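Local structure of thioredoxin-like protein (Klebsiella pneumoniae subsp. pneumoniae MGH 78578, 3TY1) at residues 118-123 with 202-207; 124-129 with 324-329; 137-142 with 163-168; 194-199 with 335-340. The protein is of unproven function but, as a member of the galactose mutarotase clan with a supersandwich fold, probably binds carbohydrate. All blocks are in the same frame, centred on the assembly; numbering follows the deposited sequence. Where two conformers were deposited one is given.

Contact 1 of 4, residues 118-123 with 202-207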
# COMPACT_ATOMS: atom_id res chain seq x y z
N GLY A 118 -3.79 -12.69 14.20
CA GLY A 118 -4.52 -13.80 13.56
C GLY A 118 -5.30 -13.22 12.38
O GLY A 118 -4.97 -12.13 11.95
N TYR A 119 -6.31 -13.90 11.84
CA TYR A 119 -6.72 -15.27 12.23
C TYR A 119 -6.26 -16.33 11.25
O TYR A 119 -6.14 -17.50 11.61
CB TYR A 119 -8.24 -15.35 12.38
CG TYR A 119 -8.76 -14.61 13.58
CD1 TYR A 119 -8.93 -13.22 13.56
CD2 TYR A 119 -9.09 -15.30 14.77
CE1 TYR A 119 -9.39 -12.54 14.67
CE2 TYR A 119 -9.59 -14.61 15.89
CZ TYR A 119 -9.72 -13.22 15.84
OH TYR A 119 -10.19 -12.52 16.92
N GLU A 120 -5.97 -15.95 10.02
CA GLU A 120 -5.51 -16.91 9.00
C GLU A 120 -4.16 -17.55 9.42
O GLU A 120 -3.92 -18.75 9.19
CB GLU A 120 -5.45 -16.24 7.63
CG GLU A 120 -5.44 -17.22 6.47
CD GLU A 120 -5.21 -16.58 5.11
OE1 GLU A 120 -5.67 -15.44 4.88
OE2 GLU A 120 -4.62 -17.26 4.25
N TRP A 121 -3.30 -16.75 10.05
CA TRP A 121 -2.09 -17.25 10.71
C TRP A 121 -1.64 -16.23 11.75
O TRP A 121 -2.20 -15.14 11.83
CB TRP A 121 -0.94 -17.55 9.72
CG TRP A 121 -0.33 -16.37 9.15
CD1 TRP A 121 0.75 -15.70 9.63
CD2 TRP A 121 -0.79 -15.65 8.02
NE1 TRP A 121 1.01 -14.61 8.86
CE2 TRP A 121 0.06 -14.54 7.87
CE3 TRP A 121 -1.84 -15.82 7.12
CZ2 TRP A 121 -0.11 -13.58 6.85
CZ3 TRP A 121 -2.02 -14.89 6.11
CH2 TRP A 121 -1.14 -13.77 5.98
N THR A 122 -0.62 -16.60 12.52
CA THR A 122 -0.07 -15.75 13.56
C THR A 122 1.41 -16.05 13.78
O THR A 122 1.98 -16.93 13.15
CB THR A 122 -0.85 -15.95 14.90
OG1 THR A 122 -0.63 -14.82 15.73
CG2 THR A 122 -0.43 -17.28 15.62
N GLY A 123 2.03 -15.28 14.66
CA GLY A 123 3.37 -15.58 15.12
C GLY A 123 4.49 -14.93 14.33
O GLY A 123 4.24 -14.20 13.36
N TYR A 202 -14.73 -25.24 2.54
CA TYR A 202 -13.65 -26.17 2.87
C TYR A 202 -13.10 -25.84 4.24
O TYR A 202 -13.12 -24.67 4.64
CB TYR A 202 -12.51 -26.09 1.84
CG TYR A 202 -12.96 -26.46 0.46
CD1 TYR A 202 -12.92 -27.78 0.01
CD2 TYR A 202 -13.48 -25.50 -0.38
CE1 TYR A 202 -13.40 -28.11 -1.28
CE2 TYR A 202 -13.94 -25.81 -1.66
CZ TYR A 202 -13.89 -27.11 -2.11
OH TYR A 202 -14.36 -27.39 -3.38
N PRO A 203 -12.62 -26.85 4.98
CA PRO A 203 -12.02 -26.53 6.26
C PRO A 203 -10.81 -25.65 6.05
O PRO A 203 -10.11 -25.83 5.06
CB PRO A 203 -11.56 -27.90 6.79
CG PRO A 203 -11.50 -28.81 5.55
CD PRO A 203 -12.63 -28.31 4.72
N HIS A 204 -10.58 -24.70 6.96
CA HIS A 204 -9.42 -23.85 6.89
C HIS A 204 -8.73 -23.76 8.25
O HIS A 204 -9.38 -23.76 9.31
CB HIS A 204 -9.77 -22.46 6.34
CG HIS A 204 -8.59 -21.76 5.78
ND1 HIS A 204 -7.63 -21.18 6.58
CD2 HIS A 204 -8.17 -21.59 4.51
CE1 HIS A 204 -6.67 -20.68 5.82
NE2 HIS A 204 -6.97 -20.93 4.56
N ASP A 205 -7.41 -23.71 8.20
CA ASP A 205 -6.60 -23.46 9.40
C ASP A 205 -6.87 -22.06 9.98
O ASP A 205 -7.25 -21.16 9.26
CB ASP A 205 -5.09 -23.52 9.07
CG ASP A 205 -4.58 -24.91 8.82
OD1 ASP A 205 -5.32 -25.92 9.00
OD2 ASP A 205 -3.41 -24.99 8.44
N TYR A 206 -6.70 -21.92 11.29
CA TYR A 206 -6.70 -20.61 11.91
C TYR A 206 -5.80 -20.66 13.13
O TYR A 206 -5.54 -21.74 13.66
CB TYR A 206 -8.11 -20.14 12.27
CG TYR A 206 -8.75 -20.80 13.49
CD1 TYR A 206 -9.48 -21.99 13.37
CD2 TYR A 206 -8.62 -20.23 14.74
CE1 TYR A 206 -10.08 -22.58 14.49
CE2 TYR A 206 -9.20 -20.80 15.85
CZ TYR A 206 -9.92 -21.96 15.74
OH TYR A 206 -10.45 -22.46 16.89
N GLN A 207 -5.29 -19.49 13.48
CA GLN A 207 -4.52 -19.26 14.69
C GLN A 207 -4.87 -17.88 15.25
O GLN A 207 -5.13 -16.97 14.47
CB GLN A 207 -3.03 -19.25 14.43
CG GLN A 207 -2.44 -20.48 13.78
CD GLN A 207 -1.00 -20.25 13.44
OE1 GLN A 207 -0.69 -19.69 12.38
NE2 GLN A 207 -0.09 -20.64 14.36
O HOH W 1 -2.24 -20.83 10.36
O HOH W 2 -5.48 -19.57 2.90
O HOH W 3 2.49 -19.35 14.05

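Contact 2 of 4, residues 124-129 with 324-329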
# COMPACT_ATOMS: atom_id res chain seq x y z
N HIS A 124 5.71 -15.22 14.75
CA HIS A 124 6.89 -14.66 14.08
C HIS A 124 6.90 -15.06 12.60
O HIS A 124 6.37 -16.10 12.24
CB HIS A 124 8.18 -15.14 14.74
CG HIS A 124 8.39 -14.62 16.12
ND1 HIS A 124 9.33 -15.16 16.97
CD2 HIS A 124 7.79 -13.63 16.81
CE1 HIS A 124 9.32 -14.50 18.11
NE2 HIS A 124 8.40 -13.56 18.03
N PRO A 125 7.52 -14.24 11.74
CA PRO A 125 7.51 -14.52 10.31
C PRO A 125 8.37 -15.71 9.86
O PRO A 125 9.28 -16.12 10.58
CB PRO A 125 8.03 -13.22 9.68
CG PRO A 125 8.93 -12.65 10.66
CD PRO A 125 8.26 -12.99 12.04
N VAL A 126 8.03 -16.26 8.70
CA VAL A 126 8.78 -17.35 8.08
C VAL A 126 8.37 -17.38 6.65
O VAL A 126 7.22 -17.08 6.33
CB VAL A 126 8.47 -18.76 8.71
CG1 VAL A 126 6.96 -19.16 8.55
CG2 VAL A 126 9.38 -19.88 8.12
N THR A 127 9.31 -17.74 5.78
CA THR A 127 9.02 -18.01 4.38
C THR A 127 8.87 -19.53 4.26
O THR A 127 9.79 -20.26 4.51
CB THR A 127 10.15 -17.45 3.49
OG1 THR A 127 10.32 -16.06 3.80
CG2 THR A 127 9.85 -17.64 1.96
N ALA A 128 7.68 -19.99 3.90
CA ALA A 128 7.35 -21.42 3.75
C ALA A 128 6.42 -21.46 2.57
O ALA A 128 5.77 -20.46 2.28
CB ALA A 128 6.67 -21.96 4.98
N ASP A 129 6.43 -22.60 1.88
CA ASP A 129 5.97 -22.75 0.49
C ASP A 129 6.97 -21.83 -0.19
O ASP A 129 8.16 -21.84 0.15
CB ASP A 129 4.54 -22.28 0.24
CG ASP A 129 3.59 -22.57 1.40
OD1 ASP A 129 3.50 -23.74 1.84
OD2 ASP A 129 2.94 -21.61 1.85
N PRO A 324 6.88 -19.39 14.47
CA PRO A 324 6.29 -19.30 13.14
C PRO A 324 5.32 -20.43 12.84
O PRO A 324 5.33 -21.46 13.50
CB PRO A 324 7.51 -19.36 12.20
CG PRO A 324 8.66 -19.01 13.02
CD PRO A 324 8.35 -19.48 14.41
N VAL A 325 4.48 -20.20 11.84
CA VAL A 325 3.42 -21.13 11.47
C VAL A 325 3.94 -22.54 11.13
O VAL A 325 3.22 -23.52 11.35
CB VAL A 325 2.54 -20.54 10.34
CG1 VAL A 325 3.36 -20.43 9.03
CG2 VAL A 325 1.27 -21.35 10.16
N THR A 326 5.18 -22.62 10.64
CA THR A 326 5.85 -23.90 10.39
C THR A 326 6.00 -24.72 11.68
O THR A 326 5.70 -25.89 11.69
CB THR A 326 7.26 -23.69 9.73
OG1 THR A 326 7.96 -22.66 10.44
CG2 THR A 326 7.12 -23.29 8.28
N ILE A 327 6.44 -24.10 12.76
CA ILE A 327 6.60 -24.78 14.07
C ILE A 327 5.25 -25.10 14.68
O ILE A 327 5.03 -26.23 15.15
CB ILE A 327 7.50 -23.96 15.02
CG1 ILE A 327 8.96 -24.13 14.58
CG2 ILE A 327 7.31 -24.38 16.47
CD1 ILE A 327 9.88 -23.01 14.98
N GLU A 328 4.32 -24.14 14.62
CA GLU A 328 2.97 -24.33 15.17
C GLU A 328 2.18 -25.45 14.46
O GLU A 328 1.39 -26.14 15.11
CB GLU A 328 2.18 -23.03 15.21
CG GLU A 328 2.84 -21.99 16.10
CD GLU A 328 2.90 -22.40 17.56
OE1 GLU A 328 1.81 -22.60 18.16
OE2 GLU A 328 4.02 -22.55 18.11
N ARG A 329 2.41 -25.64 13.17
CA ARG A 329 1.82 -26.78 12.45
C ARG A 329 2.48 -28.10 12.89
O ARG A 329 1.78 -29.09 13.20
CB ARG A 329 2.02 -26.65 10.94
CG ARG A 329 1.13 -25.63 10.27
CD ARG A 329 1.72 -25.29 8.93
NE ARG A 329 0.96 -24.28 8.21
CZ ARG A 329 1.33 -23.75 7.05
NH1 ARG A 329 2.46 -24.12 6.43
NH2 ARG A 329 0.57 -22.81 6.50
O HOH W 4 4.09 -17.34 11.11

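Contact 3 of 4, residues 137-142 with 163-168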
# COMPACT_ATOMS: atom_id res chain seq x y z
N GLY A 137 -0.02 -12.10 11.39
CA GLY A 137 -1.18 -12.16 10.54
C GLY A 137 -1.71 -10.81 10.09
O GLY A 137 -0.99 -9.76 10.12
N LYS A 138 -2.97 -10.83 9.68
CA LYS A 138 -3.58 -9.66 9.01
C LYS A 138 -4.71 -8.95 9.70
O LYS A 138 -5.00 -7.81 9.31
CB LYS A 138 -4.01 -10.04 7.57
CG LYS A 138 -2.81 -10.24 6.62
CD LYS A 138 -3.23 -10.34 5.15
CE LYS A 138 -3.53 -8.97 4.50
NZ LYS A 138 -4.13 -9.10 3.11
N ALA A 139 -5.33 -9.55 10.72
CA ALA A 139 -6.54 -8.96 11.33
C ALA A 139 -6.27 -7.57 11.84
O ALA A 139 -7.06 -6.62 11.61
CB ALA A 139 -7.13 -9.85 12.47
N GLY A 140 -5.14 -7.42 12.51
CA GLY A 140 -4.77 -6.15 13.10
C GLY A 140 -4.51 -5.00 12.13
O GLY A 140 -4.51 -3.82 12.54
N ASN A 141 -4.24 -5.32 10.86
CA ASN A 141 -4.03 -4.32 9.81
C ASN A 141 -5.10 -4.38 8.73
O ASN A 141 -4.87 -3.98 7.61
CB ASN A 141 -2.62 -4.44 9.26
CG ASN A 141 -1.59 -3.81 10.17
OD1 ASN A 141 -1.38 -2.62 10.10
ND2 ASN A 141 -0.93 -4.60 11.00
N THR A 142 -6.31 -4.82 9.10
CA THR A 142 -7.45 -4.90 8.20
C THR A 142 -8.54 -3.95 8.68
O THR A 142 -9.00 -4.08 9.80
CB THR A 142 -8.03 -6.34 8.15
OG1 THR A 142 -7.00 -7.23 7.69
CG2 THR A 142 -9.29 -6.42 7.24
N GLY A 163 -17.40 -4.99 15.25
CA GLY A 163 -16.66 -4.74 14.02
C GLY A 163 -16.32 -6.01 13.27
O GLY A 163 -15.64 -6.87 13.82
N LEU A 164 -16.80 -6.13 12.03
CA LEU A 164 -16.54 -7.31 11.17
C LEU A 164 -15.23 -7.08 10.41
O LEU A 164 -15.13 -6.14 9.63
CB LEU A 164 -17.66 -7.50 10.17
CG LEU A 164 -17.63 -8.72 9.23
CD1 LEU A 164 -17.60 -9.97 10.05
CD2 LEU A 164 -18.84 -8.69 8.23
N VAL A 165 -14.25 -7.93 10.65
CA VAL A 165 -12.92 -7.88 10.05
C VAL A 165 -12.76 -9.12 9.17
O VAL A 165 -12.82 -10.26 9.63
CB VAL A 165 -11.86 -7.83 11.13
CG1 VAL A 165 -10.48 -7.73 10.51
CG2 VAL A 165 -12.11 -6.61 12.03
N LYS A 166 -12.60 -8.90 7.88
CA LYS A 166 -12.64 -9.97 6.91
C LYS A 166 -11.28 -10.34 6.36
O LYS A 166 -10.45 -9.46 6.10
CB LYS A 166 -13.53 -9.59 5.74
CG LYS A 166 -14.98 -9.29 6.06
CD LYS A 166 -15.72 -9.07 4.71
CE LYS A 166 -17.22 -8.95 4.84
NZ LYS A 166 -17.82 -8.81 3.47
N GLU A 167 -11.08 -11.64 6.17
CA GLU A 167 -9.87 -12.19 5.56
C GLU A 167 -10.39 -13.11 4.44
O GLU A 167 -10.40 -14.32 4.61
CB GLU A 167 -9.03 -12.95 6.59
CG GLU A 167 -8.51 -12.05 7.77
CD GLU A 167 -7.73 -12.81 8.84
OE1 GLU A 167 -6.62 -13.28 8.54
OE2 GLU A 167 -8.22 -12.93 9.99
N SER A 168 -10.85 -12.47 3.36
CA SER A 168 -11.49 -13.07 2.18
C SER A 168 -10.57 -12.98 0.98
O SER A 168 -10.18 -11.88 0.56
CB SER A 168 -12.77 -12.30 1.88
OG SER A 168 -13.63 -12.34 3.02
O HOH W 5 -3.82 -13.56 9.19
O HOH W 6 -7.72 -8.96 5.93

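Contact 4 of 4, residues 194-199 with 335-340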
# COMPACT_ATOMS: atom_id res chain seq x y z
N ASP A 194 -15.67 -12.23 20.67
CA ASP A 194 -15.43 -12.31 19.25
C ASP A 194 -15.92 -13.66 18.73
O ASP A 194 -15.88 -14.66 19.46
CB ASP A 194 -13.92 -12.16 18.90
CG ASP A 194 -13.30 -10.89 19.44
OD1 ASP A 194 -14.01 -9.86 19.67
OD2 ASP A 194 -12.06 -10.91 19.66
N VAL A 195 -16.36 -13.68 17.47
CA VAL A 195 -16.78 -14.90 16.81
C VAL A 195 -16.11 -14.99 15.43
O VAL A 195 -16.37 -14.18 14.55
CB VAL A 195 -18.32 -15.00 16.63
CG1 VAL A 195 -18.70 -16.36 15.99
CG2 VAL A 195 -19.07 -14.80 17.96
N LEU A 196 -15.21 -15.95 15.26
CA LEU A 196 -14.57 -16.23 13.98
C LEU A 196 -15.48 -17.22 13.26
O LEU A 196 -15.90 -18.23 13.87
CB LEU A 196 -13.21 -16.89 14.21
CG LEU A 196 -12.46 -17.45 12.99
CD1 LEU A 196 -11.99 -16.35 12.08
CD2 LEU A 196 -11.31 -18.29 13.46
N THR A 197 -15.79 -16.94 12.00
CA THR A 197 -16.57 -17.85 11.18
C THR A 197 -15.87 -18.16 9.87
O THR A 197 -15.33 -17.27 9.20
CB THR A 197 -17.99 -17.32 10.90
OG1 THR A 197 -18.64 -17.07 12.14
CG2 THR A 197 -18.82 -18.31 10.11
N ASN A 198 -15.87 -19.45 9.52
CA ASN A 198 -15.34 -19.89 8.24
C ASN A 198 -16.50 -19.89 7.26
O ASN A 198 -17.36 -20.76 7.31
CB ASN A 198 -14.70 -21.27 8.35
CG ASN A 198 -14.21 -21.78 7.03
OD1 ASN A 198 -14.16 -21.05 6.05
ND2 ASN A 198 -13.78 -23.03 7.00
N HIS A 199 -16.53 -18.89 6.38
CA HIS A 199 -17.60 -18.77 5.38
C HIS A 199 -17.35 -19.59 4.13
O HIS A 199 -18.17 -19.58 3.22
CB HIS A 199 -17.81 -17.30 4.99
CG HIS A 199 -18.40 -16.46 6.08
ND1 HIS A 199 -19.69 -15.98 6.02
CD2 HIS A 199 -17.88 -15.97 7.22
CE1 HIS A 199 -19.95 -15.26 7.10
NE2 HIS A 199 -18.86 -15.24 7.85
N LYS A 335 -5.24 -24.86 14.75
CA LYS A 335 -6.60 -25.38 14.83
C LYS A 335 -7.19 -25.32 13.43
O LYS A 335 -6.63 -24.64 12.57
CB LYS A 335 -7.42 -24.49 15.81
CG LYS A 335 -6.77 -24.20 17.23
CD LYS A 335 -6.37 -25.50 17.99
CE LYS A 335 -5.85 -25.33 19.47
NZ LYS A 335 -4.39 -24.98 19.70
N GLN A 336 -8.27 -26.06 13.19
CA GLN A 336 -9.00 -26.09 11.92
C GLN A 336 -10.47 -25.71 12.17
O GLN A 336 -11.04 -26.08 13.21
CB GLN A 336 -8.93 -27.49 11.30
CG GLN A 336 -7.53 -27.90 10.82
CD GLN A 336 -6.60 -28.30 11.96
OE1 GLN A 336 -6.99 -29.04 12.86
NE2 GLN A 336 -5.36 -27.82 11.91
N LEU A 337 -11.09 -24.96 11.26
CA LEU A 337 -12.49 -24.58 11.39
C LEU A 337 -13.22 -25.17 10.19
O LEU A 337 -12.84 -24.93 9.04
CB LEU A 337 -12.62 -23.05 11.46
CG LEU A 337 -13.83 -22.36 12.13
CD1 LEU A 337 -14.21 -22.95 13.49
CD2 LEU A 337 -13.56 -20.83 12.22
N GLN A 338 -14.24 -25.98 10.48
CA GLN A 338 -15.00 -26.66 9.44
C GLN A 338 -15.84 -25.69 8.61
O GLN A 338 -16.10 -24.59 9.07
CB GLN A 338 -15.88 -27.75 10.08
CG GLN A 338 -15.07 -28.87 10.76
CD GLN A 338 -14.08 -29.52 9.80
OE1 GLN A 338 -12.88 -29.56 10.06
NE2 GLN A 338 -14.57 -29.94 8.66
N PRO A 339 -16.25 -26.09 7.38
CA PRO A 339 -17.08 -25.21 6.55
C PRO A 339 -18.31 -24.71 7.28
O PRO A 339 -19.07 -25.52 7.81
CB PRO A 339 -17.50 -26.11 5.39
CG PRO A 339 -16.53 -27.18 5.34
CD PRO A 339 -16.05 -27.40 6.74
N GLY A 340 -18.50 -23.40 7.33
CA GLY A 340 -19.66 -22.81 8.00
C GLY A 340 -19.57 -22.75 9.52
O GLY A 340 -20.48 -22.23 10.14

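Contact 1 of 4, residues 118-123 with 202-207
Tyr119 and Gln207 are joined through the backbone where the end of strand 114-119 runs beside strand 204-214: Gln207 N donates to Tyr119 O over 2.9 Å at a nearly straight 165°, while the peptide bond preceding Tyr119 is cis. Past this point the chain at 120-123 leaves the strand, and the side chain of Gln207 follows it. Its chain is extended beyond CG (chi2 173°), which carries the amide to the backbone of Thr122. There Thr122 N reaches Gln207 OE1 at 3.1 Å from well above the carbonyl plane, and a water bridges the same OE1 to Glu120 O. The other arm, NE2, donates to a water held by Thr122 O and also bonds Ser320. Thr122 CG2 lies 3.5 Å from Gln207 CB, its hydroxyl being turned instead to Cys117 O. Farther along, Glu120 CG meets His204 CE1 at 3.7 Å, with carboxylate and ring planes almost perpendicular, while His204 ND1 donates to Asp205 O, which lies in the ring plane. Glu120 OE2 also forms a salt bridge with Arg101 of the second subunit. Strand 204-214 pairs beyond this contact with strands 311-318 and 335-337, while Tyr119 and His204 pack on strands 173-183 and 189-198.

Contact 2 of 4, residues 124-129 with 324-329
Val126 meets three successive residues at the start of helix 325-330, Pro324 to Thr326, with every carbon of its side chain. Its CB sits 3.7 Å from Pro324 CB, the two side chains crossing at about a right angle. From there the branches part. CG1, placed between the backbone N and the carbonyl carbon (chi1 61°), touches Pro324 CB again and continues to Val325 CG1 at 3.8 Å, also nearly at right angles. CG2, the other branch, reaches toward Thr326 tip to tip and comes within 3.9 Å of its OG1, with Thr326 CG2 only slightly farther off.

The elements brought together are a small two-stranded hairpin, 126-128 with 131-133, and a short helix whose N-cap position is occupied by Pro324. The axes of strand 126-128 and helix 325-329 approach to 9.7 Å at an angle of 68°. Two residues beyond Val126 on the strand, Ala128 points the same way, and its CB packs on Thr326 CG2 at 3.6 Å.

Before the hairpin the contact becomes more polar. His124 O lies 3.3 Å from Pro324 CA in a CA-H...O contact, and a water donates to this same carbonyl while accepting from Val325 N. That water therefore serves an amide in the first turn, where the helix itself supplies no acceptor. The His124 ring turns away from the helix; its ND1 bonds Glu384, and a bound sulfate, probably from the crystallisation liquor, lies about 4 Å from the side chain.

Contact 3 of 4, residues 137-142 with 163-168
Thr142 OG1 is gripped from two directions as its side chain meets strand 159-169: it donates to Lys138 O over 2.6 Å, and a water donates to it while also donating to Lys166 O. The loop 137-142, which contains a short 3-10 turn at 139-140, is laid here on a strand of the large antiparallel sheet of the supersandwich. Lys138 O accepts a second bond from Asn141 N, and the two donors arrive from opposite faces of its carbonyl plane, tying the turn and the threonine hydroxyl to one oxygen. With OG1 beside the backbone N (chi1 -60°), Thr142 CG2 is left to face the strand, where it lies 3.4 Å from Lys166 O and 3.7 Å from Val165 CG1. Thr142 CB meets this same valine methyl, the two side chains crossing at a slant, and Ala139 O approaches it from the turn.

Farther along, the carboxylate of Glu167 lies near the loop, OE2 4.1 Å from Ala139 CB. Two main-chain N-H groups grip it, one to each oxygen: OE2 accepts from Tyr119 N and OE1 from Glu120 N. Lys138 NZ forms a salt bridge with Glu108 of the second subunit. A water accepts from Lys138 N at 2.9 Å and lies 2.9 Å from Glu167 OE1.

Contact 4 of 4, residues 194-199 with 335-340
Asn198 carries both polar links between the end of strand 189-198 and the end of strand 335-337 with the turn after it. Its ND2 donates to Leu337 O over 2.9 Å, with an N-H...O angle of 146°; the nitrogen stands above the carbonyl plane, while the acceptor is tilted slightly from the plane of the amide. ND2 also donates to Tyr202 O, and OD1 accepts from Ala200 N. The primary amide of this buried residue is thus satisfied at both ends, and three backbone groups fix its rotation. The backbone adds a weaker link: Gly340 N lies 2.9 Å from Asn198 O, but the bond is bent to 130°. Gly340 takes a positive phi as the chain turns toward strand 342-352.

Next to the amide the contact is apolar. Asn198 CB lies 4.0 Å from Leu337 CG, and Leu337 CD2 packs against both CG and CD2 of Leu196, each at 3.6 Å. Leu196 CG is anti to the backbone N, and it is CD2, rather than CD1, that lies against Leu337. The hydroxyl of Thr197 is engaged elsewhere, by Ser342 OG.

The directions of strands 194-198 and 335-337 differ by 66°, and the two belong to different sheets: strand 189-198 lies between strands 173-183 and 342-352 in the large antiparallel sheet, while strand 335-337 pairs with 204-214. Tyr206, on strand 204-214, packs against both Leu196 and Leu337.

Contact 1 is the hub of the set. Its centre lies 9 Å from that of contact 4 and 12 Å from those of contacts 2 and 3, and it touches all three, whereas the other contacts do not touch one another. Strand 204-214 joins it to contact 4 through backbone pairing of His204 with Leu337 and Tyr206 with Lys335. Ala139 N bonds Gly118 O at 2.9 Å to link it to contact 3; with contact 2 it is packing, Gln207 NE2 lying 3.4 Å from Glu328 CB. No active site is established for the set, though a bound sulfate, probably from the crystallisation liquor, also lies about 4 Å from the side chain of His204.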